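Local coordinates for putative lipoprotein (Bacteroides ovatus, PDB 3OQQ), which is of unknown function but binds calcium ions and is probably an extracellular lipoprotein built largely of beta-strands, at residues Gly186-Thr191 with Gln282-Val287; Leu180-Val185 with Asp272-Leu277. One frame throughout, in Å; residues are numbered along the deposited sequence. Where two conformers were deposited one is given.

The two contacts follow one another along a single strand-to-strand connection: segment 180-185 closes strand 173-184, and the chain then passes through a turn, residues 186-189, into strand 190-198. Their partners, 272-277 and 282-287, come from the same loop after strand 266-272. With centres 9 Å apart, the contacts touch, and two probable hydrogen bonds join them, both donated from contact 2: Val185 N to Phe285 O (2.9 Å) and Gly273 N to Thr191 O (3.2 Å). The Phe285 ring packs its CD1 against Leu277 O at 3.3 Å. Contact 1 holds a calcium ligand, Gly186; contact 2 is a wholly apolar packing, with the Val185 side chain about 8 Å from a calcium ion.

Contact 1 (Gly186-Thr191 with Gln282-Val287); sequences GGIYPT and QDMFQV. With CA (calcium ion), chain B.
Met284, a selenomethionine in this crystal, lays its selenium over the flat face of the peptide joining Gly186 to Gly187, in a calcium-binding turn that links strand 173-184 to strand 190-198, a member of a six-stranded antiparallel sheet. SE stands 3.6 Å from Gly186 C and equally 3.6 Å from Gly187 N, so it rests on the body of the peptide group and not at its rim. The side chain leaves with CG anti to its own carbonyl carbon (chi1 -68°) and runs extended as far as SE; the bend at chi3, -90°, then turns the CE methyl away from the peptide. The approach of SE to Ile188 CG1, 4.3 Å, is doubtful, since the isoleucine is modelled in two conformers.

Val287 comes to the same glycine by another route. Both its methyls face Gly186 CA from one side, CG1 at 3.6 Å and CG2 at 3.8 Å. The bare CA of Gly186, having no side chain, lets the valine methyls come this close. Val287 also packs on Ala184, and on Asn148 and Glu397 of the calcium site.

Thus Met284 covers the peptide and Val287 the CA of Gly186, while the carbonyl oxygen goes to the metal. Asp146, Asn148, Asp149 and Glu397 supply side-chain oxygens to the same ion, and Gly186 is further held by a backbone hydrogen bond with Asn148. The calcium probably polarises the carbonyl on which the selenium lies. Gly186 O binds the calcium ion at 2.4 Å, and a water is a further ligand, 2.7 Å from the metal.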
ATOM      1  N   GLY A 186      -7.296 -15.946  -4.666  1.00 17.64           N
ATOM      2  CA  GLY A 186      -6.963 -17.358  -4.833  1.00 18.39           C
ATOM      3  C   GLY A 186      -7.432 -18.222  -3.684  1.00 22.16           C
ATOM      4  O   GLY A 186      -6.736 -19.130  -3.260  1.00 19.43           O
ATOM      5  N   GLY A 187      -8.602 -17.924  -3.158  1.00 21.11           N
ATOM      6  CA  GLY A 187      -9.137 -18.692  -2.041  1.00 20.22           C
ATOM      7  C   GLY A 187     -10.632 -18.721  -2.126  1.00 23.28           C
ATOM      8  O   GLY A 187     -11.213 -17.800  -2.697  1.00 22.05           O
ATOM      9  N   ILE A 188     -11.241 -19.751  -1.509  1.00 23.69           N
ATOM     10  CA  ILE A 188     -12.690 -19.962  -1.487  0.50 24.64           C
ATOM     11  C   ILE A 188     -13.330 -19.101  -0.399  1.00 27.73           C
ATOM     12  O   ILE A 188     -14.417 -18.551  -0.616  1.00 28.31           O
ATOM     13  CB  ILE A 188     -12.988 -21.488  -1.274  0.50 28.86           C
ATOM     14  CG1 ILE A 188     -12.568 -22.307  -2.507  0.50 29.90           C
ATOM     15  CG2 ILE A 188     -14.450 -21.769  -0.929  0.50 29.73           C
ATOM     16  CD1 ILE A 188     -11.988 -23.687  -2.169  0.50 38.50           C
ATOM     17  N   TYR A 189     -12.675 -19.003   0.762  1.00 21.87           N
ATOM     18  CA  TYR A 189     -13.197 -18.314   1.927  1.00 21.28           C
ATOM     19  C   TYR A 189     -12.785 -16.843   2.167  1.00 22.18           C
ATOM     20  O   TYR A 189     -13.441 -16.261   3.025  1.00 20.93           O
ATOM     21  CB  TYR A 189     -12.859 -19.162   3.166  1.00 23.20           C
ATOM     22  CG  TYR A 189     -13.436 -20.553   3.044  1.00 25.40           C
ATOM     23  CD1 TYR A 189     -14.810 -20.765   3.117  1.00 26.80           C
ATOM     24  CD2 TYR A 189     -12.625 -21.642   2.714  1.00 27.03           C
ATOM     25  CE1 TYR A 189     -15.358 -22.031   2.934  1.00 26.27           C
ATOM     26  CE2 TYR A 189     -13.164 -22.920   2.532  1.00 28.16           C
ATOM     27  CZ  TYR A 189     -14.530 -23.113   2.689  1.00 36.49           C
ATOM     28  OH  TYR A 189     -15.093 -24.361   2.556  1.00 36.62           O
ATOM     29  N   PRO A 190     -11.796 -16.182   1.498  1.00 17.63           N
ATOM     30  CA  PRO A 190     -11.548 -14.747   1.798  1.00 16.95           C
ATOM     31  C   PRO A 190     -12.778 -13.885   1.489  1.00 21.70           C
ATOM     32  O   PRO A 190     -13.458 -14.114   0.501  1.00 20.55           O
ATOM     33  CB  PRO A 190     -10.376 -14.380   0.881  1.00 17.68           C
ATOM     34  CG  PRO A 190      -9.722 -15.681   0.542  1.00 23.22           C
ATOM     35  CD  PRO A 190     -10.849 -16.681   0.481  1.00 19.17           C
ATOM     36  N   THR A 191     -13.084 -12.923   2.357  1.00 20.49           N
ATOM     37  CA  THR A 191     -14.266 -12.084   2.194  1.00 19.81           C
ATOM     38  C   THR A 191     -13.921 -10.598   2.217  1.00 21.28           C
ATOM     39  O   THR A 191     -14.635  -9.809   1.612  1.00 19.81           O
ATOM     40  CB  THR A 191     -15.285 -12.396   3.307  1.00 26.21           C
ATOM     41  OG1 THR A 191     -14.632 -12.277   4.569  1.00 24.07           O
ATOM     42  CG2 THR A 191     -15.906 -13.799   3.179  1.00 26.18           C
ATOM     43  N   GLN A 282     -14.050 -23.578  -7.995  1.00 30.46           N
ATOM     44  CA  GLN A 282     -12.906 -24.313  -8.531  1.00 30.42           C
ATOM     45  C   GLN A 282     -11.856 -23.360  -9.103  1.00 31.92           C
ATOM     46  O   GLN A 282     -10.675 -23.471  -8.773  1.00 31.67           O
ATOM     47  CB  GLN A 282     -13.366 -25.313  -9.594  1.00 32.41           C
ATOM     48  CG  GLN A 282     -12.235 -26.196 -10.112  1.00 40.35           C
ATOM     49  CD  GLN A 282     -12.728 -27.089 -11.202  1.00 58.78           C
ATOM     50  OE1 GLN A 282     -13.880 -27.520 -11.198  1.00 52.99           O
ATOM     51  NE2 GLN A 282     -11.873 -27.381 -12.163  1.00 54.82           N
ATOM     52  N   ASP A 283     -12.294 -22.439  -9.968  1.00 26.50           N
ATOM     53  CA  ASP A 283     -11.439 -21.477 -10.652  1.00 24.07           C
ATOM     54  C   ASP A 283     -10.977 -20.384  -9.755  1.00 26.61           C
ATOM     55  O   ASP A 283      -9.860 -19.892  -9.925  1.00 26.84           O
ATOM     56  CB  ASP A 283     -12.206 -20.847 -11.823  1.00 24.67           C
ATOM     57  CG  ASP A 283     -12.658 -21.858 -12.837  1.00 29.93           C
ATOM     58  OD1 ASP A 283     -12.121 -22.976 -12.827  1.00 29.25           O
ATOM     59  OD2 ASP A 283     -13.543 -21.524 -13.649  1.00 33.37           O
HETATM   60  N   MSE A 284     -11.877 -19.896  -8.884  1.00 21.28           N
HETATM   61  CA  MSE A 284     -11.601 -18.737  -8.033  1.00 18.14           C
HETATM   62  C   MSE A 284     -11.350 -17.495  -8.928  1.00 20.57           C
HETATM   63  O   MSE A 284     -11.876 -17.460 -10.046  1.00 20.21           O
HETATM   64  CB  MSE A 284     -10.475 -19.033  -7.019  1.00 19.49           C
HETATM   65  CG  MSE A 284     -10.922 -20.072  -5.947  1.00 24.61           C
HETATM   66 SE   MSE A 284      -9.428 -20.864  -5.011  0.75 29.08          SE
HETATM   67  CE  MSE A 284      -9.160 -22.296  -6.151  1.00 27.53           C
ATOM     68  N   PHE A 285     -10.587 -16.480  -8.461  1.00 18.83           N
ATOM     69  CA  PHE A 285     -10.492 -15.214  -9.175  1.00 18.48           C
ATOM     70  C   PHE A 285      -9.075 -14.779  -9.575  1.00 21.48           C
ATOM     71  O   PHE A 285      -8.288 -14.364  -8.719  1.00 20.46           O
ATOM     72  CB  PHE A 285     -11.155 -14.095  -8.313  1.00 19.30           C
ATOM     73  CG  PHE A 285     -11.265 -12.745  -9.003  1.00 19.57           C
ATOM     74  CD1 PHE A 285     -12.060 -12.585 -10.136  1.00 19.53           C
ATOM     75  CD2 PHE A 285     -10.596 -11.636  -8.504  1.00 19.52           C
ATOM     76  CE1 PHE A 285     -12.150 -11.359 -10.771  1.00 20.17           C
ATOM     77  CE2 PHE A 285     -10.709 -10.395  -9.130  1.00 21.79           C
ATOM     78  CZ  PHE A 285     -11.480 -10.264 -10.264  1.00 19.61           C
ATOM     79  N   GLN A 286      -8.824 -14.732 -10.920  1.00 18.22           N
ATOM     80  CA  GLN A 286      -7.561 -14.304 -11.547  1.00 14.81           C
ATOM     81  C   GLN A 286      -6.366 -15.151 -11.066  1.00 18.90           C
ATOM     82  O   GLN A 286      -5.282 -14.603 -10.907  1.00 18.71           O
ATOM     83  CB  GLN A 286      -7.303 -12.795 -11.294  1.00 14.97           C
ATOM     84  CG  GLN A 286      -8.457 -11.835 -11.735  1.00 19.59           C
ATOM     85  CD  GLN A 286      -8.780 -11.929 -13.227  1.00 32.59           C
ATOM     86  OE1 GLN A 286      -9.212 -12.956 -13.737  1.00 22.47           O
ATOM     87  NE2 GLN A 286      -8.624 -10.850 -13.961  1.00 22.29           N
ATOM     88  N   VAL A 287      -6.559 -16.474 -10.823  1.00 16.30           N
ATOM     89  CA  VAL A 287      -5.472 -17.361 -10.326  1.00 15.42           C
ATOM     90  C   VAL A 287      -5.339 -18.702 -11.123  1.00 19.03           C
ATOM     91  O   VAL A 287      -4.348 -19.437 -10.970  1.00 17.53           O
ATOM     92  CB  VAL A 287      -5.604 -17.658  -8.788  1.00 17.53           C
ATOM     93  CG1 VAL A 287      -5.502 -16.383  -7.963  1.00 16.62           C
ATOM     94  CG2 VAL A 287      -6.878 -18.449  -8.429  1.00 17.80           C
TER
HETATM   95 CA    CA B 457      -4.509 -19.864  -3.484  1.00 21.67          CA
HETATM   96  O   HOH W   1      -4.577 -21.569  -1.425  1.00 18.14           O

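Contact 2 (Leu180-Val185 with Asp272-Leu277); sequences LDVRAV and DGLTSL
Val182 and Leu277 meet tip to tip, Val182 CG1 against Leu277 CD1 at 3.6 Å, while the second methyl of the valine, CG2, serves a different leucine and touches Leu274 CD2 at 3.7 Å. With CG1 anti to the backbone N (chi1 -173°), Val182 spreads its two branches so that each finds its own partner. Val185 adds a looser layer: its CG2 lies 4.2 Å from Leu274 CB and 4.2 Å from Leu277 CD1. All four side chains are buried, and the interface across the segments is purely apolar.

Both valines can face the leucines because of a classic beta bulge: Arg183 and Ala184 sit together opposite Val151 on strand 150-161, which shifts the usual alternation of the strand and leaves Val182 and Val185 on one side. Arg183 leaves the strand away from the leucines, and its NE forms a salt bridge with Glu153 OE2.

Backbone hydrogen bonds shape the other partner. Ser276 N donates to Gly273 O (3.0 Å) and Leu277 N to Leu274 O (3.3 Å), curling 274-276 into a 3-10 turn that presents Leu274 and Leu277 to the strand.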
ATOM      1  N   LEU A 180      -6.938   0.946  -2.979  1.00 17.97           N
ATOM      2  CA  LEU A 180      -6.811  -0.495  -2.750  1.00 17.66           C
ATOM      3  C   LEU A 180      -7.460  -1.165  -3.938  1.00 22.80           C
ATOM      4  O   LEU A 180      -8.672  -0.962  -4.173  1.00 21.71           O
ATOM      5  CB  LEU A 180      -7.483  -0.930  -1.431  1.00 17.05           C
ATOM      6  CG  LEU A 180      -6.986  -0.321  -0.115  1.00 20.62           C
ATOM      7  CD1 LEU A 180      -7.918  -0.680   1.013  1.00 20.12           C
ATOM      8  CD2 LEU A 180      -5.559  -0.761   0.208  1.00 19.82           C
ATOM      9  N   ASP A 181      -6.651  -1.867  -4.750  1.00 18.04           N
ATOM     10  CA  ASP A 181      -7.126  -2.504  -5.988  1.00 17.46           C
ATOM     11  C   ASP A 181      -7.014  -3.997  -5.909  1.00 20.30           C
ATOM     12  O   ASP A 181      -5.902  -4.494  -5.759  1.00 18.46           O
ATOM     13  CB  ASP A 181      -6.317  -1.989  -7.206  1.00 18.33           C
ATOM     14  CG  ASP A 181      -6.416  -0.496  -7.405  1.00 22.50           C
ATOM     15  OD1 ASP A 181      -7.429   0.108  -6.938  1.00 20.45           O
ATOM     16  OD2 ASP A 181      -5.476   0.084  -7.976  1.00 24.53           O
ATOM     17  N   VAL A 182      -8.148  -4.715  -6.050  1.00 16.74           N
ATOM     18  CA  VAL A 182      -8.176  -6.183  -5.998  1.00 15.19           C
ATOM     19  C   VAL A 182      -7.603  -6.766  -7.287  1.00 20.45           C
ATOM     20  O   VAL A 182      -8.215  -6.667  -8.351  1.00 20.71           O
ATOM     21  CB  VAL A 182      -9.579  -6.777  -5.717  1.00 18.76           C
ATOM     22  CG1 VAL A 182      -9.489  -8.294  -5.511  1.00 19.05           C
ATOM     23  CG2 VAL A 182     -10.233  -6.112  -4.519  1.00 17.66           C
ATOM     24  N   ARG A 183      -6.479  -7.456  -7.171  1.00 15.55           N
ATOM     25  CA  ARG A 183      -5.871  -8.076  -8.324  1.00 15.73           C
ATOM     26  C   ARG A 183      -6.334  -9.535  -8.443  1.00 19.43           C
ATOM     27  O   ARG A 183      -6.619  -9.983  -9.543  1.00 19.94           O
ATOM     28  CB  ARG A 183      -4.336  -7.907  -8.239  1.00 16.00           C
ATOM     29  CG  ARG A 183      -3.519  -9.077  -8.657  1.00 35.21           C
ATOM     30  CD  ARG A 183      -2.452  -8.729  -9.651  1.00 38.35           C
ATOM     31  NE  ARG A 183      -1.448  -7.729  -9.261  1.00 31.80           N
ATOM     32  CZ  ARG A 183      -0.217  -8.015  -8.839  1.00 44.70           C
ATOM     33  NH1 ARG A 183       0.154  -9.286  -8.646  1.00 23.51           N
ATOM     34  NH2 ARG A 183       0.660  -7.035  -8.618  1.00 20.39           N
ATOM     35  N   ALA A 184      -6.425 -10.272  -7.334  1.00 15.12           N
ATOM     36  CA  ALA A 184      -6.842 -11.677  -7.375  1.00 14.08           C
ATOM     37  C   ALA A 184      -7.334 -12.146  -6.018  1.00 17.09           C
ATOM     38  O   ALA A 184      -6.902 -11.611  -4.991  1.00 15.54           O
ATOM     39  CB  ALA A 184      -5.665 -12.565  -7.818  1.00 14.05           C
ATOM     40  N   VAL A 185      -8.146 -13.234  -6.024  1.00 14.09           N
ATOM     41  CA  VAL A 185      -8.626 -13.906  -4.819  1.00 14.95           C
ATOM     42  C   VAL A 185      -8.454 -15.417  -5.064  1.00 19.73           C
ATOM     43  O   VAL A 185      -9.319 -16.055  -5.650  1.00 19.94           O
ATOM     44  CB  VAL A 185     -10.061 -13.507  -4.374  1.00 18.26           C
ATOM     45  CG1 VAL A 185     -10.426 -14.160  -3.043  1.00 17.94           C
ATOM     46  CG2 VAL A 185     -10.216 -11.989  -4.275  1.00 17.51           C
ATOM     47  N   ASP A 272     -15.127  -5.091   1.581  1.00 16.76           N
ATOM     48  CA  ASP A 272     -15.869  -6.354   1.699  1.00 15.01           C
ATOM     49  C   ASP A 272     -16.466  -6.683   0.325  1.00 22.00           C
ATOM     50  O   ASP A 272     -16.547  -5.783  -0.521  1.00 21.08           O
ATOM     51  CB  ASP A 272     -16.934  -6.157   2.781  1.00 15.62           C
ATOM     52  CG  ASP A 272     -17.667  -7.369   3.338  1.00 22.96           C
ATOM     53  OD1 ASP A 272     -17.476  -8.499   2.801  1.00 22.28           O
ATOM     54  OD2 ASP A 272     -18.441  -7.190   4.274  1.00 23.63           O
ATOM     55  N   GLY A 273     -16.793  -7.956   0.072  1.00 19.83           N
ATOM     56  CA  GLY A 273     -17.348  -8.367  -1.226  1.00 19.48           C
ATOM     57  C   GLY A 273     -16.460  -9.217  -2.113  1.00 22.03           C
ATOM     58  O   GLY A 273     -16.847  -9.577  -3.244  1.00 21.39           O
ATOM     59  N   LEU A 274     -15.243  -9.544  -1.603  1.00 16.93           N
ATOM     60  CA  LEU A 274     -14.253 -10.348  -2.310  1.00 16.56           C
ATOM     61  C   LEU A 274     -14.805 -11.696  -2.764  1.00 21.33           C
ATOM     62  O   LEU A 274     -14.410 -12.179  -3.818  1.00 20.40           O
ATOM     63  CB  LEU A 274     -12.994 -10.592  -1.439  1.00 15.85           C
ATOM     64  CG  LEU A 274     -12.201  -9.396  -0.950  1.00 18.71           C
ATOM     65  CD1 LEU A 274     -10.853  -9.891  -0.296  1.00 17.95           C
ATOM     66  CD2 LEU A 274     -11.965  -8.382  -2.092  1.00 18.96           C
ATOM     67  N   THR A 275     -15.706 -12.303  -1.975  1.00 19.51           N
ATOM     68  CA  THR A 275     -16.305 -13.603  -2.317  1.00 20.61           C
ATOM     69  C   THR A 275     -17.147 -13.547  -3.638  1.00 24.59           C
ATOM     70  O   THR A 275     -17.366 -14.588  -4.274  1.00 23.15           O
ATOM     71  CB  THR A 275     -17.153 -14.086  -1.127  1.00 27.57           C
ATOM     72  OG1 THR A 275     -17.272 -15.495  -1.169  1.00 31.34           O
ATOM     73  CG2 THR A 275     -18.539 -13.418  -1.030  1.00 26.20           C
ATOM     74  N   SER A 276     -17.639 -12.336  -4.017  1.00 20.63           N
ATOM     75  CA  SER A 276     -18.532 -12.170  -5.170  1.00 20.31           C
ATOM     76  C   SER A 276     -17.763 -11.964  -6.478  1.00 23.67           C
ATOM     77  O   SER A 276     -18.399 -11.881  -7.520  1.00 22.64           O
ATOM     78  CB  SER A 276     -19.489 -10.997  -4.932  1.00 22.66           C
ATOM     79  OG  SER A 276     -18.878  -9.718  -5.071  1.00 24.32           O
ATOM     80  N   LEU A 277     -16.394 -11.899  -6.436  1.00 20.80           N
ATOM     81  CA  LEU A 277     -15.570 -11.621  -7.621  1.00 19.78           C
ATOM     82  C   LEU A 277     -15.359 -12.834  -8.500  1.00 24.57           C
ATOM     83  O   LEU A 277     -15.324 -12.699  -9.732  1.00 22.20           O
ATOM     84  CB  LEU A 277     -14.222 -11.014  -7.245  1.00 18.82           C
ATOM     85  CG  LEU A 277     -14.258  -9.743  -6.390  1.00 20.76           C
ATOM     86  CD1 LEU A 277     -12.899  -9.279  -6.148  1.00 19.12           C
ATOM     87  CD2 LEU A 277     -15.129  -8.628  -7.048  1.00 21.19           C
TER